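Local structure of surface glycan binding protein B (Bacteroides ovatus, 6E57) at residues F293-N297 and I298-E302; W236-G240 and I241-N245; W79-G83 and Q84-S88. The protein binds mixed-linkage beta-glucan oligosaccharides, probably at the bacterial cell surface, in support of cereal beta-glucan utilization. All blocks are in the same frame, centred on the assembly; numbering follows the deposited sequence.

Contact 1. Residues F293-N297 and I298-E302; sequences FLNDN and ITTTE
The phenyl ring of Phe293 meets its hairpin partner along its CD1-CE1 side: the carbonyl oxygen of Thr300 lies at the ring edge, near its plane and 3.9 Å from CD1. Farther along, Thr301 O approaches Phe293 CE1 obliquely at 3.8 Å. The Phe293 side chain also touches Met281 and Val223, on other strands. With CG beside its own backbone N (chi1 -61°), the ring extends along the backbone of Thr300 to Glu302. The hairpin is held by a reciprocal pair of backbone bonds, Phe293 N to Thr300 O (2.8 Å) and Thr300 N to Phe293 O (3.0 Å). Beyond the strands, Asn295 N donates to Ile298 O at 3.2 Å and closes the short loop. On the sheet face opposite Phe293, Leu294 CD1 comes to 3.6 Å from Thr299 OG1, the two side chains crossing at a slant. The hydroxyl of Thr300 donates to Glu302 O (2.7 Å), from above the carbonyl plane, while Asn295 ND2 bonds to Gln303 OE1. Strand 292-294 lies between strand 222-225, parallel to it and joined through Leu294 and Val223, and the long antiparallel strand 299-315; Phe293 and Glu302 also touch strand 277-285.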
loop_
_atom_site.group_PDB
_atom_site.type_symbol
_atom_site.label_atom_id
_atom_site.label_comp_id
_atom_site.label_asym_id
_atom_site.label_seq_id
_atom_site.Cartn_x
_atom_site.Cartn_y
_atom_site.Cartn_z
ATOM N N PHE A 293 6.088 -8.167 10.697
ATOM C CA PHE A 293 5.098 -8.213 9.625
ATOM C C PHE A 293 4.259 -6.930 9.637
ATOM O O PHE A 293 3.759 -6.522 10.684
ATOM C CB PHE A 293 4.200 -9.442 9.774
ATOM C CG PHE A 293 4.931 -10.759 9.714
ATOM C CD1 PHE A 293 5.486 -11.315 10.854
ATOM C CD2 PHE A 293 5.065 -11.442 8.515
ATOM C CE1 PHE A 293 6.161 -12.524 10.799
ATOM C CE2 PHE A 293 5.740 -12.651 8.463
ATOM C CZ PHE A 293 6.286 -13.191 9.604
ATOM N N LEU A 294 4.113 -6.320 8.456
ATOM C CA LEU A 294 3.345 -5.098 8.253
ATOM C C LEU A 294 2.053 -5.448 7.510
ATOM O O LEU A 294 2.096 -6.204 6.544
ATOM C CB LEU A 294 4.195 -4.123 7.437
ATOM C CG LEU A 294 3.636 -2.708 7.309
ATOM C CD1 LEU A 294 3.829 -1.933 8.602
ATOM C CD2 LEU A 294 4.290 -1.980 6.144
ATOM N N ASN A 295 0.921 -4.882 7.945
ATOM C CA ASN A 295 -0.379 -5.258 7.383
ATOM C C ASN A 295 -1.184 -4.008 6.998
ATOM O O ASN A 295 -1.429 -3.786 5.804
ATOM C CB ASN A 295 -1.094 -6.243 8.307
ATOM C CG ASN A 295 -0.516 -7.637 8.172
ATOM O OD1 ASN A 295 -0.862 -8.371 7.250
ATOM N ND2 ASN A 295 0.399 -7.994 9.056
ATOM N N ASP A 296 -1.601 -3.202 7.979
ATOM C CA ASP A 296 -2.282 -1.931 7.684
ATOM C C ASP A 296 -1.547 -0.801 8.412
ATOM O O ASP A 296 -2.151 -0.032 9.155
ATOM C CB ASP A 296 -3.770 -1.997 8.042
ATOM C CG ASP A 296 -4.583 -2.904 7.132
ATOM O OD1 ASP A 296 -4.262 -2.973 5.929
ATOM O OD2 ASP A 296 -5.536 -3.532 7.632
ATOM N N ASN A 297 -0.232 -0.726 8.168
ATOM C CA ASN A 297 0.701 0.170 8.864
ATOM C C ASN A 297 0.759 -0.190 10.356
ATOM O O ASN A 297 1.111 0.645 11.185
ATOM C CB ASN A 297 0.368 1.643 8.609
ATOM C CG ASN A 297 0.538 2.024 7.154
ATOM O OD1 ASN A 297 1.657 2.066 6.646
ATOM N ND2 ASN A 297 -0.564 2.294 6.473
ATOM N N ILE A 298 0.435 -1.451 10.676
ATOM C CA ILE A 298 0.605 -2.037 12.006
ATOM C C ILE A 298 1.688 -3.116 11.884
ATOM O O ILE A 298 1.648 -3.911 10.946
ATOM C CB ILE A 298 -0.720 -2.621 12.543
ATOM C CG1 ILE A 298 -1.888 -1.635 12.427
ATOM C CG2 ILE A 298 -0.550 -3.120 13.970
ATOM C CD1 ILE A 298 -1.699 -0.347 13.200
ATOM N N THR A 299 2.641 -3.116 12.825
ATOM C CA THR A 299 3.767 -4.052 12.841
ATOM C C THR A 299 3.573 -5.052 13.983
ATOM O O THR A 299 3.454 -4.663 15.137
ATOM C CB THR A 299 5.106 -3.317 12.975
ATOM O OG1 THR A 299 5.275 -2.492 11.823
ATOM C CG2 THR A 299 6.292 -4.248 13.093
ATOM N N THR A 300 3.551 -6.341 13.639
ATOM C CA THR A 300 3.387 -7.431 14.595
ATOM C C THR A 300 4.525 -8.437 14.385
ATOM O O THR A 300 5.276 -8.323 13.412
ATOM C CB THR A 300 2.008 -8.082 14.440
ATOM O OG1 THR A 300 1.922 -8.587 13.107
ATOM C CG2 THR A 300 0.862 -7.127 14.697
ATOM N N THR A 301 4.648 -9.404 15.302
ATOM C CA THR A 301 5.572 -10.535 15.142
ATOM C C THR A 301 4.799 -11.791 14.715
ATOM O O THR A 301 5.400 -12.848 14.540
ATOM C CB THR A 301 6.385 -10.778 16.419
ATOM O OG1 THR A 301 5.477 -10.927 17.509
ATOM C CG2 THR A 301 7.360 -9.660 16.712
ATOM N N GLU A 302 3.478 -11.647 14.532
ATOM C CA GLU A 302 2.573 -12.716 14.129
ATOM C C GLU A 302 1.766 -12.252 12.913
ATOM O O GLU A 302 1.230 -11.156 12.915
ATOM C CB GLU A 302 1.635 -13.092 15.280
ATOM C CG GLU A 302 2.347 -13.742 16.453
ATOM C CD GLU A 302 1.456 -14.191 17.601
ATOM O OE1 GLU A 302 0.220 -14.207 17.420
ATOM O OE2 GLU A 302 2.003 -14.529 18.675
#

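Contact 2. Residues W236-G240 and I241-N245; sequences WTISG and INLEN
Leu243 folds back onto Gly240 where the chain leaves strand 235-240 and passes through a loop to strand 246-251, a strand-to-strand connection in what is probably an immunoglobulin-like beta-sandwich domain. The close part of the contact is a leucine laid against bare backbone. Leu243 CG stands 3.7 Å from Gly240 CA, and Leu243 CD1 lies at the same distance, 3.7 Å, from Ile238 O. Gly240 has no side chain on the side that faces Leu243, so the isobutyl group rests directly on the main chain. Its CG lies beside its own backbone N (chi1 -63°), and from there CD1 reaches the strand backbone. The apolar touch between Ile238 CG2 and Leu243 CD1 is looser, at 4.4 Å. Val223 of strand 222-225 touches both Ile238 and Leu243 and completes this apolar patch.

Beyond Gly240 the contact loosens into the connecting loop, which is held mainly by partners outside the two segments. No hydrogen bond joins 236-240 to 241-245, and Ile241 and Asn242 direct their side chains away from the strand. Ile241 packs on Leu222 and Ser146. The amide of Asn242 is gripped from outside, its ND2 by the carbonyls of Ala220 and Thr218 and its OD1 by Ser146 OG, while Glu244 forms a salt bridge with Lys149. Back on the strand, Ile238 is extended beyond CG1 (chi2 168°) and its tip leads away from Leu243: CD1 sits 3.7 Å above one face of the Trp236 ring, offset toward the rim.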
loop_
_atom_site.group_PDB
_atom_site.type_symbol
_atom_site.label_atom_id
_atom_site.label_comp_id
_atom_site.label_asym_id
_atom_site.label_seq_id
_atom_site.Cartn_x
_atom_site.Cartn_y
_atom_site.Cartn_z
ATOM N N TRP A 236 5.664 -19.958 -2.813
ATOM C CA TRP A 236 5.075 -18.854 -2.081
ATOM C C TRP A 236 6.119 -17.737 -2.002
ATOM O O TRP A 236 7.187 -17.941 -1.430
ATOM C CB TRP A 236 4.631 -19.342 -0.693
ATOM C CG TRP A 236 3.933 -18.327 0.161
ATOM C CD1 TRP A 236 3.331 -17.171 -0.242
ATOM C CD2 TRP A 236 3.722 -18.409 1.585
ATOM N NE1 TRP A 236 2.781 -16.522 0.831
ATOM C CE2 TRP A 236 3.004 -17.257 1.964
ATOM C CE3 TRP A 236 4.074 -19.336 2.572
ATOM C CZ2 TRP A 236 2.636 -17.010 3.285
ATOM C CZ3 TRP A 236 3.710 -19.094 3.877
ATOM C CH2 TRP A 236 3.001 -17.945 4.227
ATOM N N THR A 237 5.819 -16.584 -2.616
ATOM C CA THR A 237 6.763 -15.468 -2.688
ATOM C C THR A 237 6.277 -14.325 -1.791
ATOM O O THR A 237 5.145 -13.854 -1.921
ATOM C CB THR A 237 6.989 -15.026 -4.138
ATOM O OG1 THR A 237 7.587 -16.126 -4.826
ATOM C CG2 THR A 237 7.882 -13.811 -4.255
ATOM N N ILE A 238 7.173 -13.892 -0.895
ATOM C CA ILE A 238 6.922 -12.882 0.122
ATOM C C ILE A 238 7.897 -11.715 -0.098
ATOM O O ILE A 238 9.076 -11.939 -0.387
ATOM C CB ILE A 238 7.063 -13.521 1.517
ATOM C CG1 ILE A 238 5.861 -14.413 1.837
ATOM C CG2 ILE A 238 7.285 -12.472 2.592
ATOM C CD1 ILE A 238 6.051 -15.286 3.059
ATOM N N SER A 239 7.392 -10.481 0.048
ATOM C CA SER A 239 8.142 -9.253 -0.245
ATOM C C SER A 239 8.314 -8.416 1.027
ATOM O O SER A 239 7.358 -8.215 1.765
ATOM C CB SER A 239 7.468 -8.457 -1.323
ATOM O OG SER A 239 7.495 -9.163 -2.552
ATOM N N GLY A 240 9.537 -7.910 1.238
ATOM C CA GLY A 240 9.921 -7.189 2.451
ATOM C C GLY A 240 11.132 -6.299 2.224
ATOM O O GLY A 240 11.370 -5.862 1.106
ATOM N N ILE A 241 11.902 -6.051 3.292
ATOM C CA ILE A 241 12.989 -5.066 3.255
ATOM C C ILE A 241 14.330 -5.713 3.637
ATOM O O ILE A 241 15.323 -5.476 2.944
ATOM C CB ILE A 241 12.666 -3.826 4.117
ATOM C CG1 ILE A 241 13.811 -2.806 4.124
ATOM C CG2 ILE A 241 12.275 -4.219 5.529
ATOM C CD1 ILE A 241 14.075 -2.157 2.793
ATOM N N ASN A 242 14.387 -6.505 4.717
ATOM C CA ASN A 242 15.672 -7.094 5.138
ATOM C C ASN A 242 15.521 -8.613 5.257
ATOM O O ASN A 242 15.831 -9.205 6.293
ATOM C CB ASN A 242 16.191 -6.461 6.433
ATOM C CG ASN A 242 16.607 -5.015 6.258
ATOM O OD1 ASN A 242 17.366 -4.688 5.345
ATOM N ND2 ASN A 242 16.131 -4.146 7.134
ATOM N N LEU A 243 15.081 -9.236 4.161
ATOM C CA LEU A 243 14.609 -10.614 4.187
ATOM C C LEU A 243 15.770 -11.609 4.039
ATOM O O LEU A 243 15.561 -12.810 4.220
ATOM C CB LEU A 243 13.567 -10.807 3.079
ATOM C CG LEU A 243 12.288 -9.975 3.200
ATOM C CD1 LEU A 243 11.222 -10.495 2.247
ATOM C CD2 LEU A 243 11.750 -9.967 4.624
ATOM N N GLU A 244 16.981 -11.119 3.736
ATOM C CA GLU A 244 18.161 -11.992 3.618
ATOM C C GLU A 244 18.606 -12.462 5.013
ATOM O O GLU A 244 19.263 -13.502 5.136
ATOM C CB GLU A 244 19.289 -11.300 2.842
ATOM C CG GLU A 244 20.167 -10.372 3.669
ATOM C CD GLU A 244 19.604 -8.982 3.910
ATOM O OE1 GLU A 244 18.395 -8.776 3.662
ATOM O OE2 GLU A 244 20.380 -8.102 4.342
ATOM N N ASN A 245 18.232 -11.699 6.051
ATOM C CA ASN A 245 18.565 -11.999 7.450
ATOM C C ASN A 245 17.660 -13.104 8.020
ATOM O O ASN A 245 17.927 -13.599 9.116
ATOM C CB ASN A 245 18.461 -10.755 8.340
ATOM C CG ASN A 245 19.507 -9.703 8.036
ATOM O OD1 ASN A 245 20.676 -10.019 7.827
ATOM N ND2 ASN A 245 19.099 -8.446 8.027
#

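Contact 3. Residues W79-G83 and Q84-S88; sequences WFIDG and QEVES
Ile81 and Gln84 clasp each other through two backbone hydrogen bonds, Ile81 N to Gln84 O (2.9 Å) and Gln84 N to Ile81 O (3.1 Å), and so close a two-residue beta hairpin on a type I' turn. The two bonds differ in direction: the Gln84 N-H comes from well above the plane of the Ile81 carbonyl, while the Ile81 N-H is tilted less steeply from that of Gln84. Asp82 and Gly83 occupy the turn itself, both with positive phi, a geometry that suits Gly83 especially. Farther from the turn, Val86 N donates to Trp79 O at 3.0 Å.

The carboxylate of Asp82 leads away from the hairpin. Its OD1 accepts from Asn106 N, and its OD2 forms a salt bridge with Arg199 on strand 196-203, which belongs to the next beta sheet along the chain, so the turn also ties two sheets together.

Around this backbone frame, packing divides between two faces. On one, Phe80 and Glu85 form a non-hydrogen-bonded pair; the Phe80 ring meets the Glu85 backbone obliquely, with CE2 3.7 Å from Glu85 CB, and the ring and carboxylate planes are turned 43° apart. On the other, Val86 CG1 sits 3.8 Å from Trp79 CB and 4.1 Å from Ile81 CG1, touching both. That branch lies between the backbone N and carbonyl carbon of Val86 (chi1 86°), which brings it toward strand 75-81. Strand 103-113 backs Trp79, Phe80 and Ile81. At the far end the indole of Trp79, whose NE1 donates to Asp93 O, is approached obliquely by Ser88 CB, 4.0 Å from NE1.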
loop_
_atom_site.group_PDB
_atom_site.type_symbol
_atom_site.label_atom_id
_atom_site.label_comp_id
_atom_site.label_asym_id
_atom_site.label_seq_id
_atom_site.Cartn_x
_atom_site.Cartn_y
_atom_site.Cartn_z
ATOM N N TRP A 79 0.745 25.693 18.890
ATOM C CA TRP A 79 0.620 24.944 17.651
ATOM C C TRP A 79 1.773 23.937 17.545
ATOM O O TRP A 79 2.910 24.246 17.910
ATOM C CB TRP A 79 0.580 25.898 16.449
ATOM C CG TRP A 79 -0.421 27.005 16.574
ATOM C CD1 TRP A 79 -0.291 28.148 17.311
ATOM C CD2 TRP A 79 -1.704 27.090 15.931
ATOM N NE1 TRP A 79 -1.404 28.932 17.175
ATOM C CE2 TRP A 79 -2.289 28.310 16.334
ATOM C CE3 TRP A 79 -2.417 26.260 15.061
ATOM C CZ2 TRP A 79 -3.548 28.715 15.897
ATOM C CZ3 TRP A 79 -3.662 26.661 14.626
ATOM C CH2 TRP A 79 -4.219 27.871 15.042
ATOM N N PHE A 80 1.459 22.736 17.042
ATOM C CA PHE A 80 2.431 21.668 16.855
ATOM C C PHE A 80 2.305 21.094 15.437
ATOM O O PHE A 80 1.231 20.643 15.047
ATOM C CB PHE A 80 2.224 20.565 17.895
ATOM C CG PHE A 80 2.432 20.982 19.329
ATOM C CD1 PHE A 80 1.440 21.657 20.024
ATOM C CD2 PHE A 80 3.610 20.677 19.994
ATOM C CE1 PHE A 80 1.628 22.030 21.346
ATOM C CE2 PHE A 80 3.795 21.050 21.317
ATOM C CZ PHE A 80 2.805 21.728 21.990
ATOM N N ILE A 81 3.414 21.121 14.687
ATOM C CA ILE A 81 3.536 20.454 13.383
ATOM C C ILE A 81 4.385 19.188 13.574
ATOM O O ILE A 81 5.553 19.273 13.963
ATOM C CB ILE A 81 4.142 21.401 12.323
ATOM C CG1 ILE A 81 3.322 22.685 12.146
ATOM C CG2 ILE A 81 4.336 20.677 11.000
ATOM C CD1 ILE A 81 1.984 22.486 11.468
ATOM N N ASP A 82 3.777 18.025 13.303
ATOM C CA ASP A 82 4.385 16.699 13.496
ATOM C C ASP A 82 4.972 16.590 14.910
ATOM O O ASP A 82 6.095 16.124 15.086
ATOM C CB ASP A 82 5.448 16.407 12.431
ATOM C CG ASP A 82 4.900 16.191 11.029
ATOM O OD1 ASP A 82 3.681 15.947 10.897
ATOM O OD2 ASP A 82 5.703 16.262 10.078
ATOM N N GLY A 83 4.208 17.042 15.912
ATOM C CA GLY A 83 4.585 16.889 17.318
ATOM C C GLY A 83 5.528 17.974 17.828
ATOM O O GLY A 83 5.675 18.123 19.035
ATOM N N GLN A 84 6.168 18.724 16.920
ATOM C CA GLN A 84 7.140 19.772 17.267
ATOM C C GLN A 84 6.412 21.114 17.420
ATOM O O GLN A 84 5.669 21.526 16.531
ATOM C CB GLN A 84 8.226 19.856 16.188
ATOM C CG GLN A 84 9.186 21.031 16.345
ATOM C CD GLN A 84 9.994 20.977 17.620
ATOM O OE1 GLN A 84 10.288 19.907 18.148
ATOM N NE2 GLN A 84 10.372 22.143 18.121
ATOM N N GLU A 85 6.650 21.793 18.549
ATOM C CA GLU A 85 6.051 23.100 18.827
ATOM C C GLU A 85 6.593 24.121 17.823
ATOM O O GLU A 85 7.761 24.074 17.443
ATOM C CB GLU A 85 6.328 23.536 20.268
ATOM C CG GLU A 85 5.729 24.890 20.619
ATOM C CD GLU A 85 5.760 25.255 22.096
ATOM O OE1 GLU A 85 6.224 24.424 22.906
ATOM O OE2 GLU A 85 5.317 26.372 22.436
ATOM N N VAL A 86 5.725 25.050 17.416
ATOM C CA VAL A 86 6.005 25.963 16.323
ATOM C C VAL A 86 5.419 27.336 16.675
ATOM O O VAL A 86 4.361 27.422 17.305
ATOM C CB VAL A 86 5.435 25.397 15.008
ATOM C CG1 VAL A 86 3.972 25.753 14.797
ATOM C CG2 VAL A 86 6.256 25.821 13.809
ATOM N N GLU A 87 6.120 28.403 16.276
ATOM C CA GLU A 87 5.644 29.767 16.500
ATOM C C GLU A 87 4.511 30.048 15.509
ATOM O O GLU A 87 4.545 29.580 14.371
ATOM C CB GLU A 87 6.785 30.784 16.376
ATOM C CG GLU A 87 7.223 31.071 14.945
ATOM C CD GLU A 87 8.332 32.102 14.782
ATOM O OE1 GLU A 87 8.818 32.265 13.643
ATOM O OE2 GLU A 87 8.707 32.745 15.784
ATOM N N SER A 88 3.497 30.786 15.970
ATOM C CA SER A 88 2.448 31.324 15.113
ATOM C C SER A 88 2.980 32.583 14.422
ATOM O O SER A 88 3.290 33.574 15.094
ATOM C CB SER A 88 1.200 31.621 15.913
ATOM O OG SER A 88 1.329 32.833 16.646
#

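In the fold
Contacts 1 and 3 are surface beta hairpins, each stitched by backbone bonds with an aromatic residue turned to neighbouring strands; they differ in their turns, a four-residue loop in 295-298 against the tight turn at 82-83. Contact 2 is more buried and has no hydrogen bond between its segments, relying on apolar packing of a leucine against a strand end. Contacts 1 and 2 share strand 222-225, which pairs with both 292-294 and 235-240, and their centres lie about 14 Å apart. Contact 3 stands in the N-terminal sheet as its edge hairpin, its centre about 29 Å from that of contact 1 and 38 Å from that of contact 2.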